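Local coordinates for protein polyprenyl synthetase (Nonlabens dokdonensis, PDB 6KD7) that probably makes geranylgeranyl pyrophosphate as a magnesium-dependent prenyltransferase of the FPP/GGPP synthase family, at residues Met1-Leu15 against Gly39-Met53. Sequence-based numbering, arbitrary orientation.
Sequences MNTLKSLRTTFLEEL and GKRLRPLLTLMSAEM. With PPV (pyrophosphate), chain B.
P44 lies over one face of the F11 ring: its CG stands 4.2 Å from the centroid of that ring, a CH-pi contact. F11 CG lies anti to the backbone N (chi1 176°), which places the ring against P44. L45 CD1 covers one face of the R8 guanidinium, 3.8 Å from R8 NH1, while K40 O sits at its edge, in plane. NE and NH1 both grip that oxygen side-on: R8 NE to K40 O is 2.9 Å, from above the carbonyl plane, whereas NH1 donates in the carbonyl plane, onto a lone pair of K40 O. L12 CD2 lies over one face of the R41 guanidinium, whose NH1 is salt-bridged to E69. Between these groups and the N-terminus, L7 is a knob among L45, L48, M49 and E52, and L45 a reciprocal knob among L4, L7, R8 and F11. At the far end N2 N donates to E52 OE1 (2.9 Å), reaching the syn side 27° out of the carboxylate plane. Helices 4-15 and 42-53 thus pack knobs-into-holes, their axes 10.2 Å apart and steeply crossed at 109°, as part of the mainly helical prenyl synthase fold; helix 42-53 also carries R43, whose NH1 and NH2 both bind O21 of the pyrophosphate in the active-site pocket.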
loop_
_atom_site.group_PDB
_atom_site.type_symbol
_atom_site.label_atom_id
_atom_site.label_comp_id
_atom_site.label_asym_id
_atom_site.label_seq_id
_atom_site.Cartn_x
_atom_site.Cartn_y
_atom_site.Cartn_z
ATOM N N MET A 1 54.308 16.486 -8.565
ATOM C CA MET A 1 53.303 16.274 -7.475
ATOM C C MET A 1 53.652 14.991 -6.722
ATOM O O MET A 1 54.181 14.072 -7.350
ATOM C CB MET A 1 51.876 16.103 -8.019
ATOM C CG MET A 1 51.378 17.260 -8.879
ATOM S SD MET A 1 51.263 16.888 -10.662
ATOM C CE MET A 1 50.115 15.515 -10.651
ATOM N N ASN A 2 53.269 14.895 -5.455
ATOM C CA ASN A 2 53.318 13.620 -4.712
ATOM C C ASN A 2 52.500 12.598 -5.488
ATOM O O ASN A 2 51.690 12.999 -6.357
ATOM C CB ASN A 2 52.814 13.762 -3.284
ATOM C CG ASN A 2 53.752 14.618 -2.469
ATOM O OD1 ASN A 2 54.260 14.170 -1.458
ATOM N ND2 ASN A 2 54.025 15.824 -2.927
ATOM N N THR A 3 52.752 11.332 -5.194
ATOM C CA THR A 3 51.968 10.181 -5.698
ATOM C C THR A 3 50.527 10.304 -5.181
ATOM O O THR A 3 50.342 10.763 -4.021
ATOM C CB THR A 3 52.650 8.882 -5.246
ATOM O OG1 THR A 3 52.384 8.660 -3.855
ATOM C CG2 THR A 3 54.149 8.931 -5.475
ATOM N N LEU A 4 49.553 9.912 -6.002
ATOM C CA LEU A 4 48.148 9.675 -5.582
ATOM C C LEU A 4 48.121 9.016 -4.201
ATOM O O LEU A 4 47.344 9.491 -3.342
ATOM C CB LEU A 4 47.434 8.766 -6.579
ATOM C CG LEU A 4 46.885 9.417 -7.847
ATOM C CD1 LEU A 4 45.885 8.462 -8.516
ATOM C CD2 LEU A 4 46.251 10.786 -7.567
ATOM N N LYS A 5 48.904 7.953 -3.996
ATOM C CA LYS A 5 48.814 7.125 -2.766
ATOM C C LYS A 5 49.236 7.979 -1.561
ATOM O O LYS A 5 48.644 7.875 -0.490
ATOM C CB LYS A 5 49.688 5.876 -2.910
ATOM C CG LYS A 5 49.409 4.798 -1.874
ATOM C CD LYS A 5 50.629 4.002 -1.457
ATOM C CE LYS A 5 50.509 3.445 -0.052
ATOM N NZ LYS A 5 51.687 2.620 0.299
ATOM N N SER A 6 50.269 8.784 -1.728
ATOM C CA SER A 6 50.782 9.697 -0.683
ATOM C C SER A 6 49.723 10.789 -0.389
ATOM O O SER A 6 49.420 11.038 0.807
ATOM C CB SER A 6 52.105 10.274 -1.139
ATOM O OG SER A 6 52.404 11.456 -0.422
ATOM N N LEU A 7 49.202 11.451 -1.433
ATOM C CA LEU A 7 48.122 12.478 -1.294
ATOM C C LEU A 7 46.886 11.851 -0.625
ATOM O O LEU A 7 46.381 12.455 0.352
ATOM C CB LEU A 7 47.801 13.075 -2.666
ATOM C CG LEU A 7 48.881 14.001 -3.222
ATOM C CD1 LEU A 7 48.521 14.460 -4.609
ATOM C CD2 LEU A 7 49.137 15.187 -2.292
ATOM N N ARG A 8 46.481 10.665 -1.058
ATOM C CA ARG A 8 45.279 10.024 -0.482
ATOM C C ARG A 8 45.504 9.780 1.011
ATOM O O ARG A 8 44.586 10.021 1.783
ATOM C CB ARG A 8 44.955 8.733 -1.235
ATOM C CG ARG A 8 43.562 8.190 -0.961
ATOM C CD ARG A 8 43.190 6.963 -1.769
ATOM N NE ARG A 8 43.008 7.251 -3.180
ATOM C CZ ARG A 8 43.902 7.000 -4.126
ATOM N NH1 ARG A 8 43.634 7.298 -5.382
ATOM N NH2 ARG A 8 45.055 6.440 -3.819
ATOM N N THR A 9 46.719 9.401 1.394
ATOM C CA THR A 9 46.993 9.024 2.796
ATOM C C THR A 9 46.885 10.287 3.654
ATOM O O THR A 9 46.237 10.231 4.723
ATOM C CB THR A 9 48.330 8.259 2.896
ATOM O OG1 THR A 9 48.208 7.026 2.181
ATOM C CG2 THR A 9 48.728 7.951 4.321
ATOM N N THR A 10 47.534 11.371 3.233
ATOM C CA THR A 10 47.480 12.692 3.912
ATOM C C THR A 10 46.008 13.154 3.944
ATOM O O THR A 10 45.542 13.602 4.997
ATOM C CB THR A 10 48.276 13.758 3.154
ATOM O OG1 THR A 10 49.509 13.203 2.695
ATOM C CG2 THR A 10 48.493 15.019 3.967
ATOM N N PHE A 11 45.313 13.037 2.812
ATOM C CA PHE A 11 43.906 13.496 2.679
ATOM C C PHE A 11 43.031 12.808 3.723
ATOM O O PHE A 11 42.336 13.560 4.440
ATOM C CB PHE A 11 43.353 13.273 1.288
ATOM C CG PHE A 11 41.907 13.662 1.199
ATOM C CD1 PHE A 11 41.544 14.995 1.108
ATOM C CD2 PHE A 11 40.917 12.696 1.217
ATOM C CE1 PHE A 11 40.206 15.351 1.050
ATOM C CE2 PHE A 11 39.583 13.061 1.159
ATOM C CZ PHE A 11 39.228 14.383 1.080
ATOM N N LEU A 12 43.157 11.490 3.914
ATOM C CA LEU A 12 42.262 10.724 4.827
ATOM C C LEU A 12 42.604 11.052 6.266
ATOM O O LEU A 12 41.675 11.124 7.089
ATOM C CB LEU A 12 42.329 9.229 4.521
ATOM C CG LEU A 12 41.768 8.848 3.142
ATOM C CD1 LEU A 12 41.897 7.345 2.887
ATOM C CD2 LEU A 12 40.306 9.292 2.963
ATOM N N GLU A 13 43.855 11.383 6.542
ATOM C CA GLU A 13 44.252 11.858 7.892
ATOM C C GLU A 13 43.593 13.216 8.165
ATOM O O GLU A 13 43.036 13.397 9.258
ATOM C CB GLU A 13 45.773 11.973 8.002
ATOM C CG GLU A 13 46.453 10.647 8.322
ATOM C CD GLU A 13 47.901 10.560 7.858
ATOM O OE1 GLU A 13 48.492 11.617 7.564
ATOM O OE2 GLU A 13 48.425 9.432 7.756
ATOM N N GLU A 14 43.709 14.146 7.223
ATOM C CA GLU A 14 43.228 15.540 7.384
ATOM C C GLU A 14 41.679 15.555 7.418
ATOM O O GLU A 14 41.122 16.265 8.286
ATOM C CB GLU A 14 43.898 16.374 6.297
ATOM C CG GLU A 14 45.389 16.565 6.551
ATOM C CD GLU A 14 45.682 17.134 7.930
ATOM O OE1 GLU A 14 46.373 16.465 8.673
ATOM O OE2 GLU A 14 45.150 18.211 8.280
ATOM N N LEU A 15 41.013 14.722 6.606
ATOM C CA LEU A 15 39.543 14.499 6.658
ATOM C C LEU A 15 39.118 14.141 8.082
ATOM O O LEU A 15 38.217 14.804 8.633
ATOM C CB LEU A 15 39.177 13.381 5.690
ATOM C CG LEU A 15 37.688 13.097 5.520
ATOM C CD1 LEU A 15 36.937 14.336 5.049
ATOM C CD2 LEU A 15 37.481 11.965 4.519
ATOM N N GLY A 39 36.991 4.212 -1.560
ATOM C CA GLY A 39 37.257 4.504 -2.982
ATOM C C GLY A 39 38.424 5.471 -3.229
ATOM O O GLY A 39 39.244 5.738 -2.317
ATOM N N LYS A 40 38.459 6.007 -4.448
ATOM C CA LYS A 40 39.639 6.672 -5.047
ATOM C C LYS A 40 39.731 8.134 -4.597
ATOM O O LYS A 40 40.846 8.600 -4.609
ATOM C CB LYS A 40 39.628 6.527 -6.575
ATOM C CG LYS A 40 40.322 5.262 -7.111
ATOM C CD LYS A 40 40.266 5.067 -8.641
ATOM C CE LYS A 40 40.315 6.356 -9.457
ATOM N NZ LYS A 40 38.972 6.957 -9.704
ATOM N N ARG A 41 38.646 8.780 -4.153
ATOM C CA ARG A 41 38.618 10.223 -3.768
ATOM C C ARG A 41 39.257 11.072 -4.862
ATOM O O ARG A 41 40.051 11.958 -4.525
ATOM C CB ARG A 41 39.480 10.527 -2.537
ATOM C CG ARG A 41 39.294 9.574 -1.378
ATOM C CD ARG A 41 37.960 9.737 -0.714
ATOM N NE ARG A 41 37.733 8.735 0.307
ATOM C CZ ARG A 41 36.803 8.838 1.252
ATOM N NH1 ARG A 41 35.967 9.869 1.287
ATOM N NH2 ARG A 41 36.696 7.882 2.142
ATOM N N LEU A 42 39.005 10.748 -6.124
ATOM C CA LEU A 42 39.521 11.465 -7.309
ATOM C C LEU A 42 39.358 12.972 -7.106
ATOM O O LEU A 42 40.302 13.730 -7.413
ATOM C CB LEU A 42 38.734 10.988 -8.534
ATOM C CG LEU A 42 38.736 11.872 -9.786
ATOM C CD1 LEU A 42 40.002 11.621 -10.592
ATOM C CD2 LEU A 42 37.506 11.631 -10.687
ATOM N N ARG A 43 38.172 13.441 -6.730
ATOM C CA ARG A 43 37.882 14.900 -6.836
ATOM C C ARG A 43 38.765 15.691 -5.876
ATOM O O ARG A 43 39.493 16.578 -6.280
ATOM C CB ARG A 43 36.378 15.105 -6.680
ATOM C CG ARG A 43 35.600 14.628 -7.899
ATOM C CD ARG A 43 34.125 14.620 -7.579
ATOM N NE ARG A 43 33.407 14.071 -8.704
ATOM C CZ ARG A 43 33.383 12.795 -8.932
ATOM N NH1 ARG A 43 32.720 12.325 -9.948
ATOM N NH2 ARG A 43 34.002 11.964 -8.125
ATOM N N PRO A 44 38.817 15.377 -4.576
ATOM C CA PRO A 44 39.684 16.127 -3.683
ATOM C C PRO A 44 41.163 16.072 -4.110
ATOM O O PRO A 44 41.824 17.040 -3.971
ATOM C CB PRO A 44 39.455 15.481 -2.314
ATOM C CG PRO A 44 38.755 14.182 -2.604
ATOM C CD PRO A 44 38.020 14.377 -3.906
ATOM N N LEU A 45 41.623 14.940 -4.634
ATOM C CA LEU A 45 43.037 14.753 -5.036
ATOM C C LEU A 45 43.330 15.616 -6.243
ATOM O O LEU A 45 44.440 16.032 -6.334
ATOM C CB LEU A 45 43.357 13.280 -5.320
ATOM C CG LEU A 45 43.173 12.348 -4.121
ATOM C CD1 LEU A 45 43.743 10.985 -4.396
ATOM C CD2 LEU A 45 43.783 12.912 -2.857
ATOM N N LEU A 46 42.376 15.924 -7.103
ATOM C CA LEU A 46 42.617 16.884 -8.209
ATOM C C LEU A 46 42.999 18.265 -7.621
ATOM O O LEU A 46 43.886 18.927 -8.208
ATOM C CB LEU A 46 41.389 16.991 -9.112
ATOM C CG LEU A 46 41.098 15.772 -9.992
ATOM C CD1 LEU A 46 39.739 15.894 -10.666
ATOM C CD2 LEU A 46 42.174 15.562 -11.032
ATOM N N THR A 47 42.347 18.684 -6.532
ATOM C CA THR A 47 42.557 19.980 -5.851
ATOM C C THR A 47 44.018 20.012 -5.360
ATOM O O THR A 47 44.737 20.979 -5.749
ATOM C CB THR A 47 41.494 20.212 -4.764
ATOM O OG1 THR A 47 40.214 20.321 -5.404
ATOM C CG2 THR A 47 41.786 21.469 -3.973
ATOM N N LEU A 48 44.446 18.978 -4.632
ATOM C CA LEU A 48 45.827 18.855 -4.086
ATOM C C LEU A 48 46.851 18.818 -5.230
ATOM O O LEU A 48 47.849 19.548 -5.174
ATOM C CB LEU A 48 45.938 17.614 -3.218
ATOM C CG LEU A 48 44.935 17.520 -2.093
ATOM C CD1 LEU A 48 45.150 16.236 -1.316
ATOM C CD2 LEU A 48 45.000 18.718 -1.166
ATOM N N MET A 49 46.589 18.071 -6.284
ATOM C CA MET A 49 47.530 17.963 -7.407
ATOM C C MET A 49 47.692 19.346 -8.039
ATOM O O MET A 49 48.835 19.715 -8.356
ATOM C CB MET A 49 47.038 16.968 -8.467
ATOM C CG MET A 49 47.157 15.491 -8.037
ATOM S SD MET A 49 46.097 14.419 -9.057
ATOM C CE MET A 49 46.984 14.562 -10.596
ATOM N N SER A 50 46.586 20.054 -8.273
ATOM C CA SER A 50 46.558 21.397 -8.915
ATOM C C SER A 50 47.403 22.359 -8.073
ATOM O O SER A 50 48.266 23.044 -8.614
ATOM C CB SER A 50 45.162 21.918 -9.031
ATOM O OG SER A 50 45.106 23.040 -9.895
ATOM N N ALA A 51 47.141 22.388 -6.781
ATOM C CA ALA A 51 47.864 23.205 -5.815
ATOM C C ALA A 51 49.375 22.935 -6.000
ATOM O O ALA A 51 50.072 23.870 -6.350
ATOM C CB ALA A 51 47.370 22.902 -4.433
ATOM N N GLU A 52 49.838 21.700 -5.841
ATOM C CA GLU A 52 51.285 21.353 -5.904
ATOM C C GLU A 52 51.899 21.799 -7.242
ATOM O O GLU A 52 52.857 22.573 -7.213
ATOM C CB GLU A 52 51.483 19.867 -5.685
ATOM C CG GLU A 52 51.302 19.493 -4.246
ATOM C CD GLU A 52 51.604 18.026 -3.974
ATOM O OE1 GLU A 52 51.599 17.225 -4.958
ATOM O OE2 GLU A 52 51.822 17.695 -2.787
ATOM N N MET A 53 51.323 21.378 -8.354
ATOM C CA MET A 53 51.770 21.742 -9.706
ATOM C C MET A 53 51.980 23.243 -9.843
ATOM O O MET A 53 52.705 23.615 -10.759
ATOM C CB MET A 53 50.723 21.393 -10.753
ATOM C CG MET A 53 50.644 19.917 -11.044
ATOM S SD MET A 53 49.187 19.435 -12.076
ATOM C CE MET A 53 48.516 21.032 -12.558
HETATM O O11 PPV B . 32.037 7.538 -9.448
HETATM P P1 PPV B . 33.046 8.444 -8.831
HETATM O O21 PPV B . 33.079 9.762 -9.504
HETATM O O31 PPV B . 34.395 7.812 -8.773
HETATM O OPP PPV B . 32.572 8.758 -7.287
HETATM P P2 PPV B . 32.623 8.045 -5.821
HETATM O O12 PPV B . 31.568 7.002 -5.817
HETATM O O22 PPV B . 33.993 7.446 -5.699
HETATM O O32 PPV B . 32.382 9.083 -4.781
#